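Local coordinates for protein paenibacillus xanthan lyase (Paenibacillus, PDB 6F2P) that cleaves the polysaccharide xanthan, probably by beta-elimination, at residues H220-E232 with F270-E284. Residues are numbered along the deposited sequence; the frame is centred on the assembly and turned at random.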
loop_
_atom_site.group_PDB
_atom_site.type_symbol
_atom_site.label_atom_id
_atom_site.label_comp_id
_atom_site.label_asym_id
_atom_site.label_seq_id
_atom_site.Cartn_x
_atom_site.Cartn_y
_atom_site.Cartn_z
ATOM N N HIS A 220 3.271 -11.694 11.806
ATOM C CA HIS A 220 4.627 -12.178 11.547
ATOM C C HIS A 220 5.430 -11.134 10.793
ATOM O O HIS A 220 6.271 -11.458 9.947
ATOM C CB HIS A 220 4.621 -13.523 10.827
ATOM C CG HIS A 220 4.119 -14.643 11.681
ATOM N ND1 HIS A 220 4.224 -15.970 11.312
ATOM C CD2 HIS A 220 3.510 -14.638 12.888
ATOM C CE1 HIS A 220 3.698 -16.729 12.257
ATOM N NE2 HIS A 220 3.254 -15.943 13.224
ATOM N N THR A 221 5.121 -9.879 11.117
ATOM C CA THR A 221 5.853 -8.703 10.665
ATOM C C THR A 221 5.664 -8.313 9.194
ATOM O O THR A 221 5.586 -7.125 8.886
ATOM C CB THR A 221 7.353 -8.790 11.026
ATOM O OG1 THR A 221 7.483 -9.154 12.404
ATOM C CG2 THR A 221 8.027 -7.449 10.819
ATOM N N TYR A 222 5.579 -9.290 8.293
ATOM C CA TYR A 222 5.598 -8.986 6.857
ATOM C C TYR A 222 4.551 -9.710 6.011
ATOM O O TYR A 222 4.724 -9.813 4.796
ATOM C CB TYR A 222 6.975 -9.307 6.259
ATOM C CG TYR A 222 8.152 -8.725 7.008
ATOM C CD1 TYR A 222 8.387 -7.355 7.020
ATOM C CD2 TYR A 222 9.038 -9.547 7.693
ATOM C CE1 TYR A 222 9.473 -6.815 7.702
ATOM C CE2 TYR A 222 10.123 -9.019 8.383
ATOM C CZ TYR A 222 10.339 -7.655 8.382
ATOM O OH TYR A 222 11.418 -7.131 9.067
ATOM N N TYR A 223 3.482 -10.222 6.618
ATOM C CA TYR A 223 2.554 -11.051 5.851
ATOM C C TYR A 223 1.106 -10.603 5.947
ATOM O O TYR A 223 0.625 -10.242 7.014
ATOM C CB TYR A 223 2.699 -12.541 6.217
ATOM C CG TYR A 223 4.134 -12.989 6.138
ATOM C CD1 TYR A 223 4.971 -12.859 7.234
ATOM C CD2 TYR A 223 4.673 -13.485 4.957
ATOM C CE1 TYR A 223 6.287 -13.220 7.171
ATOM C CE2 TYR A 223 6.004 -13.860 4.885
ATOM C CZ TYR A 223 6.804 -13.722 6.000
ATOM O OH TYR A 223 8.130 -14.078 5.970
ATOM N N ALA A 224 0.430 -10.615 4.804
ATOM C CA ALA A 224 -0.993 -10.330 4.733
ATOM C C ALA A 224 -1.719 -11.442 5.471
ATOM O O ALA A 224 -1.592 -12.606 5.104
ATOM C CB ALA A 224 -1.430 -10.285 3.286
ATOM N N TYR A 225 -2.472 -11.101 6.510
ATOM C CA TYR A 225 -3.003 -12.141 7.386
ATOM C C TYR A 225 -4.410 -11.935 7.954
ATOM O O TYR A 225 -4.723 -12.481 9.013
ATOM C CB TYR A 225 -2.026 -12.436 8.535
ATOM C CG TYR A 225 -1.353 -13.783 8.403
ATOM C CD1 TYR A 225 -2.105 -14.953 8.302
ATOM C CD2 TYR A 225 0.029 -13.888 8.376
ATOM C CE1 TYR A 225 -1.492 -16.184 8.174
ATOM C CE2 TYR A 225 0.648 -15.113 8.252
ATOM C CZ TYR A 225 -0.112 -16.255 8.153
ATOM O OH TYR A 225 0.517 -17.466 8.019
ATOM N N ASN A 226 -5.255 -11.178 7.255
ATOM C CA ASN A 226 -6.631 -10.987 7.701
ATOM C C ASN A 226 -7.332 -12.317 7.940
ATOM O O ASN A 226 -8.035 -12.491 8.936
ATOM C CB ASN A 226 -7.440 -10.180 6.689
ATOM C CG ASN A 226 -6.851 -8.810 6.421
ATOM O OD1 ASN A 226 -5.640 -8.665 6.200
ATOM N ND2 ASN A 226 -7.709 -7.789 6.432
ATOM N N GLY A 227 -7.126 -13.256 7.022
ATOM C CA GLY A 227 -7.791 -14.550 7.071
ATOM C C GLY A 227 -7.185 -15.529 8.058
ATOM O O GLY A 227 -7.849 -16.464 8.486
ATOM N N GLY A 228 -5.928 -15.321 8.430
ATOM C CA GLY A 228 -5.282 -16.204 9.383
ATOM C C GLY A 228 -5.364 -15.742 10.828
ATOM O O GLY A 228 -6.334 -16.022 11.533
ATOM N N TYR A 229 -4.329 -15.041 11.270
ATOM C CA TYR A 229 -4.264 -14.542 12.633
ATOM C C TYR A 229 -5.361 -13.536 12.929
ATOM O O TYR A 229 -6.012 -13.609 13.971
ATOM C CB TYR A 229 -2.881 -13.946 12.926
ATOM C CG TYR A 229 -1.820 -15.013 12.990
ATOM C CD1 TYR A 229 -1.623 -15.753 14.151
ATOM C CD2 TYR A 229 -1.047 -15.319 11.879
ATOM C CE1 TYR A 229 -0.666 -16.759 14.214
ATOM C CE2 TYR A 229 -0.080 -16.327 11.930
ATOM C CZ TYR A 229 0.104 -17.043 13.101
ATOM O OH TYR A 229 1.061 -18.034 13.160
ATOM N N GLY A 230 -5.572 -12.595 12.017
ATOM C CA GLY A 230 -6.530 -11.528 12.253
ATOM C C GLY A 230 -7.910 -12.099 12.490
ATOM O O GLY A 230 -8.698 -11.597 13.296
ATOM N N SER A 231 -8.195 -13.166 11.763
ATOM C CA SER A 231 -9.439 -13.886 11.904
ATOM C C SER A 231 -9.615 -14.389 13.348
ATOM O O SER A 231 -10.671 -14.188 13.955
ATOM C CB SER A 231 -9.449 -15.043 10.911
ATOM O OG SER A 231 -10.758 -15.528 10.721
ATOM N N GLU A 232 -8.582 -15.013 13.909
ATOM C CA GLU A 232 -8.699 -15.499 15.276
ATOM C C GLU A 232 -8.739 -14.381 16.330
ATOM O O GLU A 232 -9.409 -14.529 17.349
ATOM C CB GLU A 232 -7.710 -16.645 15.610
ATOM C CG GLU A 232 -6.250 -16.281 15.833
ATOM C CD GLU A 232 -5.293 -17.435 15.482
ATOM O OE1 GLU A 232 -5.292 -17.900 14.317
ATOM O OE2 GLU A 232 -4.532 -17.879 16.367
ATOM N N PHE A 270 -13.254 -9.152 1.855
ATOM C CA PHE A 270 -12.533 -10.393 1.613
ATOM C C PHE A 270 -13.410 -11.621 1.692
ATOM O O PHE A 270 -12.916 -12.745 1.574
ATOM C CB PHE A 270 -11.342 -10.537 2.562
ATOM C CG PHE A 270 -10.275 -9.513 2.337
ATOM C CD1 PHE A 270 -9.531 -9.521 1.170
ATOM C CD2 PHE A 270 -10.024 -8.536 3.286
ATOM C CE1 PHE A 270 -8.547 -8.576 0.956
ATOM C CE2 PHE A 270 -9.046 -7.597 3.081
ATOM C CZ PHE A 270 -8.305 -7.616 1.914
ATOM N N ILE A 271 -14.708 -11.419 1.896
ATOM C CA ILE A 271 -15.632 -12.542 1.822
ATOM C C ILE A 271 -16.418 -12.452 0.543
ATOM O O ILE A 271 -17.262 -11.565 0.382
ATOM C CB ILE A 271 -16.606 -12.603 3.007
ATOM C CG1 ILE A 271 -15.841 -12.880 4.296
ATOM C CG2 ILE A 271 -17.661 -13.700 2.783
ATOM C CD1 ILE A 271 -16.702 -12.796 5.510
ATOM N N TYR A 272 -16.119 -13.356 -0.383
ATOM C CA TYR A 272 -16.878 -13.398 -1.611
ATOM C C TYR A 272 -17.836 -14.568 -1.568
ATOM O O TYR A 272 -17.422 -15.719 -1.656
ATOM C CB TYR A 272 -15.970 -13.475 -2.838
ATOM C CG TYR A 272 -16.710 -13.094 -4.090
ATOM C CD1 TYR A 272 -16.895 -11.757 -4.428
ATOM C CD2 TYR A 272 -17.268 -14.062 -4.912
ATOM C CE1 TYR A 272 -17.587 -11.398 -5.559
ATOM C CE2 TYR A 272 -17.965 -13.714 -6.054
ATOM C CZ TYR A 272 -18.124 -12.381 -6.371
ATOM O OH TYR A 272 -18.821 -12.034 -7.507
ATOM N N LYS A 273 -19.117 -14.258 -1.401
ATOM C CA LYS A 273 -20.167 -15.271 -1.391
ATOM C C LYS A 273 -19.828 -16.501 -0.542
ATOM O O LYS A 273 -20.016 -17.642 -0.966
ATOM C CB LYS A 273 -20.523 -15.658 -2.825
ATOM C CG LYS A 273 -21.017 -14.473 -3.646
ATOM C CD LYS A 273 -21.372 -14.884 -5.060
ATOM C CE LYS A 273 -21.985 -13.726 -5.817
ATOM N NZ LYS A 273 -22.468 -14.147 -7.163
ATOM N N GLY A 274 -19.306 -16.251 0.654
ATOM C CA GLY A 274 -19.044 -17.312 1.609
ATOM C C GLY A 274 -17.618 -17.816 1.589
ATOM O O GLY A 274 -17.262 -18.725 2.340
ATOM N N ASN A 275 -16.805 -17.229 0.720
ATOM C CA ASN A 275 -15.409 -17.613 0.579
ATOM C C ASN A 275 -14.478 -16.530 1.103
ATOM O O ASN A 275 -14.463 -15.413 0.592
ATOM C CB ASN A 275 -15.097 -17.884 -0.892
ATOM C CG ASN A 275 -15.876 -19.051 -1.442
ATOM O OD1 ASN A 275 -15.999 -20.090 -0.792
ATOM N ND2 ASN A 275 -16.414 -18.892 -2.639
ATOM N N LEU A 276 -13.703 -16.855 2.129
ATOM C CA LEU A 276 -12.705 -15.925 2.629
ATOM C C LEU A 276 -11.526 -16.025 1.693
ATOM O O LEU A 276 -10.974 -17.105 1.526
ATOM C CB LEU A 276 -12.295 -16.304 4.047
ATOM C CG LEU A 276 -11.331 -15.365 4.774
ATOM C CD1 LEU A 276 -11.856 -13.950 4.782
ATOM C CD2 LEU A 276 -11.102 -15.859 6.202
ATOM N N MET A 277 -11.151 -14.915 1.067
ATOM C CA MET A 277 -10.115 -14.931 0.030
ATOM C C MET A 277 -8.775 -15.472 0.519
ATOM O O MET A 277 -8.222 -14.993 1.509
ATOM C CB MET A 277 -9.929 -13.536 -0.569
ATOM C CG MET A 277 -11.145 -13.034 -1.312
ATOM S SD MET A 277 -10.860 -11.448 -2.107
ATOM C CE MET A 277 -12.482 -11.177 -2.800
ATOM N N ASP A 278 -8.258 -16.468 -0.192
ATOM C CA ASP A 278 -7.030 -17.157 0.206
ATOM C C ASP A 278 -5.800 -16.254 0.277
ATOM O O ASP A 278 -4.845 -16.553 0.998
ATOM C CB ASP A 278 -6.752 -18.313 -0.750
ATOM C CG ASP A 278 -7.740 -19.448 -0.592
ATOM O OD1 ASP A 278 -8.234 -19.655 0.537
ATOM O OD2 ASP A 278 -8.021 -20.130 -1.598
ATOM N N MET A 279 -5.816 -15.153 -0.468
ATOM C CA MET A 279 -4.644 -14.297 -0.530
ATOM C C MET A 279 -4.371 -13.583 0.795
ATOM O O MET A 279 -3.266 -13.094 1.012
ATOM C CB MET A 279 -4.752 -13.303 -1.680
ATOM C CG MET A 279 -5.759 -12.184 -1.477
ATOM S SD MET A 279 -5.811 -11.111 -2.930
ATOM C CE MET A 279 -6.969 -9.849 -2.391
ATOM N N VAL A 280 -5.361 -13.534 1.685
ATOM C CA VAL A 280 -5.132 -12.967 3.011
ATOM C C VAL A 280 -5.058 -14.021 4.106
ATOM O O VAL A 280 -5.079 -13.674 5.289
ATOM C CB VAL A 280 -6.208 -11.925 3.430
ATOM C CG1 VAL A 280 -6.285 -10.783 2.420
ATOM C CG2 VAL A 280 -7.565 -12.584 3.627
ATOM N N ARG A 281 -4.974 -15.296 3.729
ATOM C CA ARG A 281 -4.983 -16.359 4.726
ATOM C C ARG A 281 -3.594 -16.934 4.997
ATOM O O ARG A 281 -3.450 -17.912 5.741
ATOM C CB ARG A 281 -5.974 -17.463 4.350
ATOM C CG ARG A 281 -7.397 -16.968 4.214
ATOM C CD ARG A 281 -8.415 -18.094 4.211
ATOM N NE ARG A 281 -8.101 -19.155 3.256
ATOM C CZ ARG A 281 -7.751 -20.396 3.601
ATOM N NH1 ARG A 281 -7.669 -20.733 4.879
ATOM N NH2 ARG A 281 -7.483 -21.304 2.669
ATOM N N GLY A 282 -2.576 -16.303 4.420
ATOM C CA GLY A 282 -1.199 -16.719 4.630
ATOM C C GLY A 282 -0.987 -18.211 4.472
ATOM O O GLY A 282 -1.491 -18.826 3.519
ATOM N N ARG A 283 -0.269 -18.806 5.423
ATOM C CA ARG A 283 0.097 -20.218 5.314
ATOM C C ARG A 283 -1.099 -21.156 5.429
ATOM O O ARG A 283 -0.989 -22.348 5.138
ATOM C CB ARG A 283 1.168 -20.595 6.337
ATOM C CG ARG A 283 0.678 -20.774 7.762
ATOM C CD ARG A 283 1.867 -21.045 8.677
ATOM N NE ARG A 283 1.437 -21.431 10.013
ATOM C CZ ARG A 283 1.335 -20.594 11.041
ATOM N NH1 ARG A 283 1.649 -19.316 10.893
ATOM N NH2 ARG A 283 0.924 -21.039 12.224
ATOM N N GLU A 284 -2.248 -20.619 5.820
ATOM C CA GLU A 284 -3.418 -21.452 6.062
ATOM C C GLU A 284 -4.103 -21.984 4.814
ATOM O O GLU A 284 -5.039 -22.779 4.912
ATOM C CB GLU A 284 -4.402 -20.725 6.958
ATOM C CG GLU A 284 -3.758 -20.329 8.260
ATOM C CD GLU A 284 -4.768 -19.882 9.271
ATOM O OE1 GLU A 284 -5.975 -20.071 8.997
ATOM O OE2 GLU A 284 -4.358 -19.348 10.331
HETATM O O HOH W 1 -1.458 -14.022 2.870
HETATM O O HOH W 2 -7.992 -19.189 7.204
HETATM O O HOH W 3 0.987 -20.078 15.021
#
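The hydroxyl of Tyr229 draws several groups to one oxygen: Arg283 NH1 donates to Tyr229 OH over 2.7 Å, coming in at the edge of the phenol ring, near its plane, with the OH in the guanidinium plane, while a water bridges the same OH to Arg283 NH2. Because Arg283 CG sits between its backbone N and carbonyl carbon (chi1 77°) and the chain then runs extended to NE, the aliphatic part passes the phenol end of Tyr225 before the guanidinium reaches Tyr229. Tyr225 OH in turn accepts a nearly straight bond from Arg283 N (3.0 Å, 171°). Tyr229 CD2 stands over the centre of the Tyr225 ring, and its CE2 lies over one face of the His220 ring, toward its rim. This histidine–tyrosine–arginine cluster of the alpha-helical domain is consistent with the catalytic centre of family 8 lyases; Glu395 reaches across from the super-sandwich part, hydrogen-bonding His220 ND1 and Tyr225 OH and salt-bridging Arg283 NH1, where the two parts meet. Deeper in, two backbones take over. Gly227 N hydrogen-bonds to Val280 O (2.7 Å), and Leu276 CD2 packs on Gly227 CA at 3.7 Å. A water links the carbonyls of Ala224 and Met279 to Gly282 N. Asn226 ND2 approaches Phe270 CE2 (3.6 Å); Asn226 OD1 accepts from Phe217 N.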